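Local coordinates for thioredoxin domain-containing protein (Vibrio parahaemolyticus, PDB 2R5S), which is of unknown function but may, as a whole protein, have protein-disulfide reductase activity; this is its tetratricopeptide-repeat part, at residues K11-S14 against E15-Q19. Numbering follows the deposited sequence.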
loop_
_atom_site.group_PDB
_atom_site.type_symbol
_atom_site.label_atom_id
_atom_site.label_comp_id
_atom_site.label_asym_id
_atom_site.label_seq_id
_atom_site.Cartn_x
_atom_site.Cartn_y
_atom_site.Cartn_z
ATOM N N LYS A 11 -22.647 -8.795 6.136
ATOM C CA LYS A 11 -23.400 -7.907 5.212
ATOM C C LYS A 11 -22.876 -6.483 5.250
ATOM O O LYS A 11 -22.960 -5.762 4.267
ATOM C CB LYS A 11 -24.935 -7.924 5.434
ATOM C CG LYS A 11 -25.707 -7.614 4.135
ATOM C CD LYS A 11 -27.254 -7.860 4.218
ATOM C CE LYS A 11 -28.009 -7.066 3.138
ATOM N NZ LYS A 11 -29.291 -7.682 2.619
ATOM N N GLN A 12 -22.326 -6.093 6.394
ATOM C CA GLN A 12 -21.525 -4.860 6.480
ATOM C C GLN A 12 -20.365 -4.919 5.490
ATOM O O GLN A 12 -20.244 -4.017 4.676
ATOM C CB GLN A 12 -21.034 -4.580 7.913
ATOM C CG GLN A 12 -21.801 -3.528 8.644
ATOM C CD GLN A 12 -21.314 -2.122 8.288
ATOM O OE1 GLN A 12 -21.953 -1.403 7.493
ATOM N NE2 GLN A 12 -20.168 -1.718 8.873
ATOM N N VAL A 13 -19.543 -5.981 5.522
ATOM C CA VAL A 13 -18.453 -6.137 4.512
ATOM C C VAL A 13 -19.007 -6.031 3.102
ATOM O O VAL A 13 -18.538 -5.235 2.274
ATOM C CB VAL A 13 -17.707 -7.479 4.591
ATOM C CG1 VAL A 13 -16.656 -7.555 3.502
ATOM C CG2 VAL A 13 -17.034 -7.634 5.925
ATOM N N SER A 14 -20.020 -6.847 2.851
ATOM C CA SER A 14 -20.714 -6.883 1.571
ATOM C C SER A 14 -21.153 -5.484 1.128
ATOM O O SER A 14 -20.841 -5.053 0.024
ATOM C CB SER A 14 -21.908 -7.832 1.678
ATOM O OG SER A 14 -22.727 -7.761 0.521
ATOM N N GLU A 15 -21.862 -4.787 2.004
ATOM C CA GLU A 15 -22.284 -3.421 1.785
ATOM C C GLU A 15 -21.110 -2.463 1.500
ATOM O O GLU A 15 -21.176 -1.641 0.577
ATOM C CB GLU A 15 -23.058 -2.950 3.007
ATOM C CG GLU A 15 -24.452 -3.553 3.128
ATOM C CD GLU A 15 -25.496 -2.804 2.311
ATOM O OE1 GLU A 15 -26.210 -3.467 1.506
ATOM O OE2 GLU A 15 -25.609 -1.560 2.490
ATOM N N LEU A 16 -20.049 -2.582 2.296
ATOM C CA LEU A 16 -18.866 -1.733 2.180
ATOM C C LEU A 16 -18.082 -1.942 0.877
ATOM O O LEU A 16 -17.588 -0.978 0.318
ATOM C CB LEU A 16 -17.941 -1.967 3.378
ATOM C CG LEU A 16 -17.723 -1.056 4.592
ATOM C CD1 LEU A 16 -18.597 0.166 4.673
ATOM C CD2 LEU A 16 -17.613 -1.818 5.943
ATOM N N LEU A 17 -17.934 -3.193 0.435
ATOM C CA LEU A 17 -17.319 -3.494 -0.867
ATOM C C LEU A 17 -18.143 -2.939 -2.060
ATOM O O LEU A 17 -17.618 -2.318 -2.990
ATOM C CB LEU A 17 -17.136 -5.006 -1.036
ATOM C CG LEU A 17 -16.171 -5.758 -0.151
ATOM C CD1 LEU A 17 -16.547 -7.244 -0.170
ATOM C CD2 LEU A 17 -14.729 -5.526 -0.627
ATOM N N GLN A 18 -19.441 -3.151 -2.015
ATOM C CA GLN A 18 -20.329 -2.590 -3.028
ATOM C C GLN A 18 -19.957 -1.109 -3.268
ATOM O O GLN A 18 -19.939 -0.624 -4.411
ATOM C CB GLN A 18 -21.778 -2.725 -2.555
ATOM C CG GLN A 18 -22.808 -2.987 -3.661
ATOM C CD GLN A 18 -23.124 -1.755 -4.532
ATOM O OE1 GLN A 18 -23.861 -0.840 -4.123
ATOM N NE2 GLN A 18 -22.600 -1.753 -5.752
ATOM N N GLN A 19 -19.635 -0.407 -2.178
ATOM C CA GLN A 19 -19.519 1.051 -2.192
ATOM C C GLN A 19 -18.103 1.553 -2.425
ATOM O O GLN A 19 -17.856 2.769 -2.357
ATOM C CB GLN A 19 -19.967 1.609 -0.851
ATOM C CG GLN A 19 -21.061 0.836 -0.117
ATOM C CD GLN A 19 -21.604 1.652 1.022
ATOM O OE1 GLN A 19 -21.847 2.838 0.843
ATOM N NE2 GLN A 19 -21.776 1.043 2.205
#
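Val-13 and Leu-17 touch one turn apart on helix 9-18, the first helix of an all-helical tetratricopeptide-repeat domain. The two side chains run abreast, with Val-13 CG1 3.7 Å from Leu-17 CD1. Val-13 holds CG1 anti to its backbone N (chi1 178°), which lays this methyl on the Leu-17 side, near CD1. On a neighbouring face, Gln-12 slants across Leu-16, and its amide NE2 comes 3.9 Å from the methyl CD2. The Gln-12 chain bends at chi2 (-83°), which brings its end back toward Leu-16. Lys-11 and Glu-15 lie on the exposed side. Their charged ends do not touch, since NZ of Lys-11 is 5.3 Å from OE1 of Glu-15; any attraction is probably modest. The buried residues face helix 22-30: Val-13 meets Ile-29, while Leu-16 packs on Gln-24, Ala-25 and Val-28. Ser-14 OG makes a weak hydrogen bond to a bound MES molecule, probably from the crystallisation liquor. Regular i to i+4 backbone bonds set this spacing. Leu-16 N donates to Gln-12 O, and Gln-18 N reaches Ser-14 O at 3.1 Å. Between them, Leu-17 N bonds to Val-13 O, with an N-H...O angle of 168°.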